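Local atomic coordinates of 6-phosphogluconolactonase (PDB entry 1VL1), a protein that hydrolyses 6-phosphogluconolactone to 6-phosphogluconate, the second step of the oxidative pentose phosphate pathway. Residues K15-V29 and V220-K232. Numbering follows the deposited sequence.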
ATOM      1  N   LYS A  15      13.256   6.540 -12.307  1.00 34.34           N
ATOM      2  CA  LYS A  15      12.357   7.433 -13.067  1.00 33.72           C
ATOM      3  C   LYS A  15      10.908   7.197 -12.610  1.00 30.92           C
ATOM      4  O   LYS A  15      10.631   6.332 -11.765  1.00 31.58           O
ATOM      5  CB  LYS A  15      12.509   7.166 -14.560  1.00 35.15           C
ATOM      6  CG  LYS A  15      12.127   5.726 -14.980  1.00 37.79           C
ATOM      7  CD  LYS A  15      13.039   5.135 -16.049  1.00 40.72           C
ATOM      8  CE  LYS A  15      12.366   3.926 -16.753  1.00 40.31           C
ATOM      9  NZ  LYS A  15      13.319   2.864 -17.276  1.00 41.59           N
ATOM     10  N   THR A  16      10.005   8.011 -13.149  1.00 28.02           N
ATOM     11  CA  THR A  16       8.578   7.876 -12.894  1.00 26.05           C
ATOM     12  C   THR A  16       7.907   7.615 -14.237  1.00 24.05           C
ATOM     13  O   THR A  16       8.256   8.260 -15.230  1.00 23.10           O
ATOM     14  CB  THR A  16       8.041   9.182 -12.264  1.00 26.32           C
ATOM     15  OG1 THR A  16       8.633   9.364 -10.960  1.00 32.25           O
ATOM     16  CG2 THR A  16       6.551   9.115 -11.999  1.00 25.55           C
ATOM     17  N   VAL A  17       6.941   6.701 -14.245  1.00 21.35           N
ATOM     18  CA  VAL A  17       6.111   6.422 -15.419  1.00 20.27           C
ATOM     19  C   VAL A  17       4.653   6.635 -15.015  1.00 20.61           C
ATOM     20  O   VAL A  17       4.267   6.249 -13.928  1.00 21.78           O
ATOM     21  CB  VAL A  17       6.396   5.011 -15.982  1.00 21.11           C
ATOM     22  CG1 VAL A  17       5.589   4.751 -17.199  1.00 22.31           C
ATOM     23  CG2 VAL A  17       7.889   4.862 -16.280  1.00 23.03           C
ATOM     24  N   ILE A  18       3.888   7.353 -15.857  1.00 18.14           N
ATOM     25  CA  ILE A  18       2.462   7.562 -15.661  1.00 19.17           C
ATOM     26  C   ILE A  18       1.696   6.999 -16.868  1.00 18.97           C
ATOM     27  O   ILE A  18       1.963   7.351 -17.989  1.00 18.62           O
ATOM     28  CB  ILE A  18       2.123   9.087 -15.532  1.00 19.37           C
ATOM     29  CG1 ILE A  18       2.807   9.695 -14.309  1.00 20.86           C
ATOM     30  CG2 ILE A  18       0.639   9.256 -15.436  1.00 20.80           C
ATOM     31  CD1 ILE A  18       3.049  11.124 -14.405  1.00 21.30           C
ATOM     32  N   TYR A  19       0.770   6.071 -16.578  1.00 19.25           N
ATOM     33  CA  TYR A  19      -0.146   5.511 -17.559  1.00 20.13           C
ATOM     34  C   TYR A  19      -1.473   6.196 -17.388  1.00 20.94           C
ATOM     35  O   TYR A  19      -2.001   6.148 -16.278  1.00 19.17           O
ATOM     36  CB  TYR A  19      -0.346   4.024 -17.298  1.00 21.89           C
ATOM     37  CG  TYR A  19       0.871   3.177 -17.601  1.00 21.70           C
ATOM     38  CD1 TYR A  19       1.090   2.655 -18.854  1.00 20.96           C
ATOM     39  CD2 TYR A  19       1.769   2.862 -16.610  1.00 24.87           C
ATOM     40  CE1 TYR A  19       2.193   1.904 -19.112  1.00 22.91           C
ATOM     41  CE2 TYR A  19       2.870   2.117 -16.865  1.00 24.95           C
ATOM     42  CZ  TYR A  19       3.073   1.617 -18.086  1.00 24.46           C
ATOM     43  OH  TYR A  19       4.177   0.827 -18.300  1.00 29.51           O
ATOM     44  N   LEU A  20      -2.006   6.766 -18.459  1.00 21.97           N
ATOM     45  CA  LEU A  20      -3.306   7.415 -18.477  1.00 22.93           C
ATOM     46  C   LEU A  20      -4.241   6.484 -19.229  1.00 23.67           C
ATOM     47  O   LEU A  20      -4.052   6.244 -20.423  1.00 22.07           O
ATOM     48  CB  LEU A  20      -3.285   8.751 -19.182  1.00 23.85           C
ATOM     49  CG  LEU A  20      -2.351   9.843 -18.692  1.00 26.45           C
ATOM     50  CD1 LEU A  20      -2.543  11.052 -19.539  1.00 28.34           C
ATOM     51  CD2 LEU A  20      -2.653  10.150 -17.261  1.00 28.09           C
ATOM     52  N   LEU A  21      -5.249   5.990 -18.518  1.00 25.71           N
ATOM     53  CA  LEU A  21      -6.154   4.957 -18.991  1.00 28.26           C
ATOM     54  C   LEU A  21      -7.590   5.495 -19.059  1.00 29.84           C
ATOM     55  O   LEU A  21      -8.056   6.175 -18.150  1.00 30.09           O
ATOM     56  CB  LEU A  21      -6.128   3.783 -18.026  1.00 28.49           C
ATOM     57  CG  LEU A  21      -4.733   3.204 -17.797  1.00 30.91           C
ATOM     58  CD1 LEU A  21      -4.520   2.625 -16.419  1.00 34.53           C
ATOM     59  CD2 LEU A  21      -4.496   2.182 -18.890  1.00 32.41           C
ATOM     60  N   GLU A  22      -8.266   5.120 -20.120  1.00 32.04           N
ATOM     61  CA  GLU A  22      -9.606   5.603 -20.460  1.00 34.04           C
ATOM     62  C   GLU A  22     -10.658   4.504 -20.298  1.00 34.12           C
ATOM     63  O   GLU A  22     -11.870   4.790 -20.241  1.00 35.68           O
ATOM     64  CB  GLU A  22      -9.624   6.000 -21.924  1.00 34.81           C
ATOM     65  CG  GLU A  22      -8.794   7.219 -22.312  1.00 39.45           C
ATOM     66  CD  GLU A  22      -9.474   8.533 -21.955  1.00 44.87           C
ATOM     67  OE1 GLU A  22     -10.687   8.521 -21.614  1.00 49.94           O
ATOM     68  OE2 GLU A  22      -8.795   9.584 -22.016  1.00 48.87           O
ATOM     69  N   ASP A  23     -10.196   3.257 -20.307  1.00 32.47           N
ATOM     70  CA  ASP A  23     -11.045   2.098 -20.405  1.00 31.16           C
ATOM     71  C   ASP A  23     -10.255   0.869 -19.960  1.00 29.62           C
ATOM     72  O   ASP A  23      -9.046   0.819 -20.124  1.00 30.15           O
ATOM     73  CB  ASP A  23     -11.460   1.933 -21.842  1.00 32.12           C
ATOM     74  CG  ASP A  23     -12.733   1.243 -21.964  1.00 33.05           C
ATOM     75  OD1 ASP A  23     -13.779   1.917 -21.953  1.00 34.75           O
ATOM     76  OD2 ASP A  23     -12.780   0.017 -22.057  1.00 38.60           O
ATOM     77  N   GLY A  24     -10.919  -0.116 -19.374  1.00 27.24           N
ATOM     78  CA  GLY A  24     -10.246  -1.324 -18.901  1.00 26.36           C
ATOM     79  C   GLY A  24      -9.219  -1.109 -17.795  1.00 25.61           C
ATOM     80  O   GLY A  24      -8.211  -1.824 -17.733  1.00 23.65           O
ATOM     81  N   TYR A  25      -9.518  -0.198 -16.871  1.00 24.52           N
ATOM     82  CA  TYR A  25      -8.539   0.209 -15.858  1.00 24.26           C
ATOM     83  C   TYR A  25      -8.082  -0.987 -15.039  1.00 24.34           C
ATOM     84  O   TYR A  25      -6.889  -1.284 -14.941  1.00 24.52           O
ATOM     85  CB  TYR A  25      -9.141   1.278 -14.955  1.00 23.77           C
ATOM     86  CG  TYR A  25      -8.187   1.726 -13.898  1.00 23.61           C
ATOM     87  CD1 TYR A  25      -7.243   2.709 -14.177  1.00 21.59           C
ATOM     88  CD2 TYR A  25      -8.204   1.147 -12.629  1.00 21.59           C
ATOM     89  CE1 TYR A  25      -6.310   3.108 -13.193  1.00 20.84           C
ATOM     90  CE2 TYR A  25      -7.296   1.510 -11.639  1.00 21.16           C
ATOM     91  CZ  TYR A  25      -6.342   2.523 -11.920  1.00 22.45           C
ATOM     92  OH  TYR A  25      -5.455   2.867 -10.908  1.00 22.99           O
ATOM     93  N   VAL A  26      -9.034  -1.647 -14.382  1.00 24.25           N
ATOM     94  CA  VAL A  26      -8.675  -2.711 -13.490  1.00 24.09           C
ATOM     95  C   VAL A  26      -7.905  -3.820 -14.200  1.00 24.18           C
ATOM     96  O   VAL A  26      -6.902  -4.300 -13.668  1.00 23.28           O
ATOM     97  CB  VAL A  26      -9.911  -3.262 -12.744  1.00 24.09           C
ATOM     98  CG1 VAL A  26      -9.559  -4.506 -11.972  1.00 24.82           C
ATOM     99  CG2 VAL A  26     -10.475  -2.191 -11.797  1.00 24.50           C
ATOM    100  N   ASP A  27      -8.401  -4.269 -15.353  1.00 24.16           N
ATOM    101  CA  ASP A  27      -7.714  -5.313 -16.109  1.00 25.31           C
ATOM    102  C   ASP A  27      -6.281  -4.930 -16.472  1.00 24.63           C
ATOM    103  O   ASP A  27      -5.388  -5.727 -16.336  1.00 24.60           O
ATOM    104  CB  ASP A  27      -8.507  -5.697 -17.346  1.00 26.21           C
ATOM    105  CG  ASP A  27      -9.748  -6.523 -16.998  1.00 29.04           C
ATOM    106  OD1 ASP A  27      -9.811  -7.066 -15.865  1.00 34.15           O
ATOM    107  OD2 ASP A  27     -10.711  -6.641 -17.755  1.00 30.95           O
ATOM    108  N   PHE A  28      -6.072  -3.684 -16.868  1.00 23.93           N
ATOM    109  CA  PHE A  28      -4.740  -3.239 -17.245  1.00 23.65           C
ATOM    110  C   PHE A  28      -3.819  -3.250 -16.046  1.00 23.45           C
ATOM    111  O   PHE A  28      -2.692  -3.764 -16.103  1.00 24.89           O
ATOM    112  CB  PHE A  28      -4.826  -1.861 -17.831  1.00 23.46           C
ATOM    113  CG  PHE A  28      -3.522  -1.333 -18.350  1.00 22.82           C
ATOM    114  CD1 PHE A  28      -3.101  -1.598 -19.640  1.00 27.09           C
ATOM    115  CD2 PHE A  28      -2.703  -0.584 -17.526  1.00 25.89           C
ATOM    116  CE1 PHE A  28      -1.908  -1.088 -20.111  1.00 28.05           C
ATOM    117  CE2 PHE A  28      -1.479  -0.062 -18.018  1.00 23.75           C
ATOM    118  CZ  PHE A  28      -1.089  -0.333 -19.254  1.00 25.82           C
ATOM    119  N   VAL A  29      -4.276  -2.676 -14.942  1.00 22.82           N
ATOM    120  CA  VAL A  29      -3.473  -2.678 -13.735  1.00 21.63           C
ATOM    121  C   VAL A  29      -3.118  -4.099 -13.250  1.00 23.21           C
ATOM    122  O   VAL A  29      -1.983  -4.400 -12.883  1.00 23.44           O
ATOM    123  CB  VAL A  29      -4.174  -1.899 -12.613  1.00 21.24           C
ATOM    124  CG1 VAL A  29      -3.450  -2.002 -11.269  1.00 23.38           C
ATOM    125  CG2 VAL A  29      -4.406  -0.431 -13.069  1.00 22.85           C
ATOM    126  N   VAL A 220       7.070   9.644  -1.852  1.00 21.23           N
ATOM    127  CA  VAL A 220       7.136   8.190  -1.872  1.00 21.97           C
ATOM    128  C   VAL A 220       7.543   7.768  -3.279  1.00 22.51           C
ATOM    129  O   VAL A 220       6.831   8.007  -4.274  1.00 23.83           O
ATOM    130  CB  VAL A 220       5.811   7.488  -1.459  1.00 22.02           C
ATOM    131  CG1 VAL A 220       5.990   6.005  -1.506  1.00 23.07           C
ATOM    132  CG2 VAL A 220       5.460   7.837  -0.081  1.00 22.55           C
ATOM    133  N   ARG A 221       8.724   7.174  -3.364  1.00 22.82           N
ATOM    134  CA  ARG A 221       9.319   6.773  -4.629  1.00 22.92           C
ATOM    135  C   ARG A 221       9.921   5.409  -4.529  1.00 22.98           C
ATOM    136  O   ARG A 221      10.532   5.063  -3.498  1.00 22.55           O
ATOM    137  CB  ARG A 221      10.404   7.740  -5.028  1.00 22.72           C
ATOM    138  CG  ARG A 221       9.996   9.179  -5.108  1.00 25.55           C
ATOM    139  CD  ARG A 221       9.071   9.531  -6.255  1.00 29.15           C
ATOM    140  NE  ARG A 221       8.668  10.953  -6.123  1.00 28.92           N
ATOM    141  CZ  ARG A 221       9.244  11.993  -6.683  1.00 31.14           C
ATOM    142  NH1 ARG A 221      10.307  11.842  -7.481  1.00 31.55           N
ATOM    143  NH2 ARG A 221       8.762  13.217  -6.430  1.00 28.33           N
ATOM    144  N   GLY A 222       9.818   4.627  -5.600  1.00 22.99           N
ATOM    145  CA  GLY A 222      10.491   3.346  -5.666  1.00 22.58           C
ATOM    146  C   GLY A 222      11.995   3.517  -5.887  1.00 23.13           C
ATOM    147  O   GLY A 222      12.451   4.475  -6.494  1.00 22.17           O
ATOM    148  N   LYS A 223      12.794   2.608  -5.348  1.00 24.44           N
ATOM    149  CA  LYS A 223      14.222   2.693  -5.556  1.00 24.76           C
ATOM    150  C   LYS A 223      14.605   2.490  -7.025  1.00 25.45           C
ATOM    151  O   LYS A 223      15.608   3.052  -7.504  1.00 25.09           O
ATOM    152  CB  LYS A 223      14.947   1.612  -4.788  1.00 26.06           C
ATOM    153  CG  LYS A 223      14.894   1.707  -3.330  1.00 30.49           C
ATOM    154  CD  LYS A 223      15.615   0.460  -2.811  1.00 37.55           C
ATOM    155  CE  LYS A 223      15.536   0.310  -1.335  1.00 41.85           C
ATOM    156  NZ  LYS A 223      16.172  -0.975  -0.908  1.00 42.81           N
ATOM    157  N   GLU A 224      13.807   1.697  -7.737  1.00 23.77           N
ATOM    158  CA  GLU A 224      14.017   1.411  -9.147  1.00 24.65           C
ATOM    159  C   GLU A 224      13.069   2.239 -10.004  1.00 24.61           C
ATOM    160  O   GLU A 224      13.468   2.837 -11.005  1.00 24.42           O
ATOM    161  CB  GLU A 224      13.830  -0.075  -9.423  1.00 25.83           C
ATOM    162  CG  GLU A 224      14.957  -0.941  -8.890  1.00 30.27           C
ATOM    163  CD  GLU A 224      16.272  -0.600  -9.542  1.00 38.06           C
ATOM    164  OE1 GLU A 224      16.312  -0.532 -10.800  1.00 42.58           O
ATOM    165  OE2 GLU A 224      17.266  -0.377  -8.807  1.00 46.25           O
ATOM    166  N   LYS A 225      11.815   2.271  -9.595  1.00 23.75           N
ATOM    167  CA  LYS A 225      10.767   2.929 -10.378  1.00 25.24           C
ATOM    168  C   LYS A 225       9.538   3.299  -9.579  1.00 23.27           C
ATOM    169  O   LYS A 225       9.166   2.595  -8.672  1.00 23.87           O
ATOM    170  CB  LYS A 225      10.330   2.001 -11.504  1.00 26.13           C
ATOM    171  CG  LYS A 225       9.807   2.725 -12.705  1.00 28.45           C
ATOM    172  CD  LYS A 225       9.499   1.772 -13.890  1.00 28.88           C
ATOM    173  CE  LYS A 225      10.733   1.121 -14.382  1.00 34.00           C
ATOM    174  NZ  LYS A 225      10.625   0.684 -15.826  1.00 35.70           N
ATOM    175  N   THR A 226       8.910   4.421  -9.952  1.00 22.20           N
ATOM    176  CA  THR A 226       7.600   4.799  -9.471  1.00 21.81           C
ATOM    177  C   THR A 226       6.666   4.856 -10.676  1.00 20.76           C
ATOM    178  O   THR A 226       7.000   5.414 -11.719  1.00 21.11           O
ATOM    179  CB  THR A 226       7.641   6.159  -8.805  1.00 22.37           C
ATOM    180  OG1 THR A 226       8.625   6.146  -7.758  1.00 24.79           O
ATOM    181  CG2 THR A 226       6.386   6.482  -8.160  1.00 24.63           C
ATOM    182  N   VAL A 227       5.531   4.207 -10.538  1.00 21.11           N
ATOM    183  CA  VAL A 227       4.545   4.107 -11.607  1.00 20.53           C
ATOM    184  C   VAL A 227       3.186   4.533 -11.132  1.00 21.80           C
ATOM    185  O   VAL A 227       2.706   4.051 -10.105  1.00 22.73           O
ATOM    186  CB  VAL A 227       4.428   2.651 -12.077  1.00 22.35           C
ATOM    187  CG1 VAL A 227       3.380   2.583 -13.205  1.00 23.77           C
ATOM    188  CG2 VAL A 227       5.803   2.082 -12.566  1.00 22.19           C
ATOM    189  N   TRP A 228       2.526   5.417 -11.881  1.00 21.86           N
ATOM    190  CA  TRP A 228       1.156   5.804 -11.600  1.00 20.82           C
ATOM    191  C   TRP A 228       0.249   5.157 -12.677  1.00 20.93           C
ATOM    192  O   TRP A 228       0.513   5.241 -13.863  1.00 21.12           O
ATOM    193  CB  TRP A 228       0.988   7.316 -11.667  1.00 21.54           C
ATOM    194  CG  TRP A 228       1.756   8.057 -10.587  1.00 20.39           C
ATOM    195  CD1 TRP A 228       3.105   8.245 -10.550  1.00 21.77           C
ATOM    196  CD2 TRP A 228       1.231   8.696  -9.433  1.00 19.20           C
ATOM    197  NE1 TRP A 228       3.458   8.956  -9.443  1.00 20.37           N
ATOM    198  CE2 TRP A 228       2.326   9.211  -8.706  1.00 18.73           C
ATOM    199  CE3 TRP A 228      -0.039   8.863  -8.918  1.00 20.37           C
ATOM    200  CZ2 TRP A 228       2.172   9.937  -7.542  1.00 23.37           C
ATOM    201  CZ3 TRP A 228      -0.185   9.586  -7.747  1.00 21.77           C
ATOM    202  CH2 TRP A 228       0.920  10.087  -7.064  1.00 23.10           C
ATOM    203  N   PHE A 229      -0.847   4.550 -12.222  1.00 20.32           N
ATOM    204  CA  PHE A 229      -1.884   4.076 -13.122  1.00 20.90           C
ATOM    205  C   PHE A 229      -3.076   4.990 -12.864  1.00 21.25           C
ATOM    206  O   PHE A 229      -3.702   4.919 -11.791  1.00 22.16           O
ATOM    207  CB  PHE A 229      -2.228   2.614 -12.812  1.00 21.60           C
ATOM    208  CG  PHE A 229      -1.125   1.662 -13.070  1.00 22.21           C
ATOM    209  CD1 PHE A 229      -0.851   1.261 -14.333  1.00 22.70           C
ATOM    210  CD2 PHE A 229      -0.355   1.135 -12.021  1.00 24.52           C
ATOM    211  CE1 PHE A 229       0.200   0.386 -14.596  1.00 27.32           C
ATOM    212  CE2 PHE A 229       0.698   0.238 -12.287  1.00 26.47           C
ATOM    213  CZ  PHE A 229       0.951  -0.150 -13.547  1.00 26.21           C
ATOM    214  N   VAL A 230      -3.374   5.846 -13.827  1.00 20.80           N
ATOM    215  CA  VAL A 230      -4.354   6.908 -13.669  1.00 20.60           C
ATOM    216  C   VAL A 230      -5.562   6.675 -14.554  1.00 21.58           C
ATOM    217  O   VAL A 230      -5.438   6.616 -15.788  1.00 20.10           O
ATOM    218  CB  VAL A 230      -3.743   8.233 -14.042  1.00 20.46           C
ATOM    219  CG1 VAL A 230      -4.754   9.386 -13.798  1.00 22.99           C
ATOM    220  CG2 VAL A 230      -2.436   8.427 -13.271  1.00 21.65           C
ATOM    221  N   GLY A 231      -6.720   6.498 -13.912  1.00 22.50           N
ATOM    222  CA  GLY A 231      -7.985   6.284 -14.614  1.00 26.87           C
ATOM    223  C   GLY A 231      -8.813   7.563 -14.690  1.00 28.37           C
ATOM    224  O   GLY A 231      -8.708   8.416 -13.829  1.00 28.41           O
ATOM    225  N   LYS A 232      -9.639   7.654 -15.733  1.00 31.33           N
ATOM    226  CA  LYS A 232     -10.614   8.752 -15.987  1.00 32.97           C
ATOM    227  C   LYS A 232     -10.107   9.862 -16.936  1.00 35.14           C
ATOM    228  O   LYS A 232      -9.299   9.630 -17.869  1.00 37.61           O
ATOM    229  CB  LYS A 232     -11.135   9.387 -14.686  1.00 34.31           C
ATOM    230  CG  LYS A 232     -12.365   8.723 -14.056  1.00 35.48           C
ATOM    231  CD  LYS A 232     -12.110   7.333 -13.511  1.00 36.65           C
ATOM    232  CE  LYS A 232     -13.241   6.943 -12.535  1.00 39.13           C
ATOM    233  NZ  LYS A 232     -13.001   5.675 -11.737  1.00 40.98           N
TER
HETATM  234  O   HOH W   1      11.351   6.171  -8.614  1.00 30.64           O
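V17, Y19 and L21 hydrogen-bond through N and O to residues 226-232, making strand 16-21 the parallel edge strand of the sheet in this Rossmann-like alpha/beta fold and joining the first strand of the chain to the last. Y19 N to W228 O, at 2.9 Å, is a nearly straight bond of this ladder. The K15 end is more open to solvent: K15 and K225 run alongside each other, K15 NZ 3.8 Å from the like-charged K225 NZ, and a water links K15 O to G222 O and T226 OG1. Packing is tight on the face of Y19 and F229, which helix 25-43 covers. There the two rings lie side by side, tilted by 11° but slid until they barely overlap, with Y19 CD2 3.6 Å from F229 CE1. V29 CG2 rests on F229 CB (3.8 Å), while F28 brings CE2 to F229 CE1. With CG anti to the backbone N (chi1 180°), Y25 reaches from the helix start over G231, where a CB would clash with Y25 CD1, and Y25 OH donates to F229 O over 2.8 Å. A phenylalanine here would probably leave F229 O without this hydroxyl partner. Y25 OH stands 48° out of the F229 carbonyl plane.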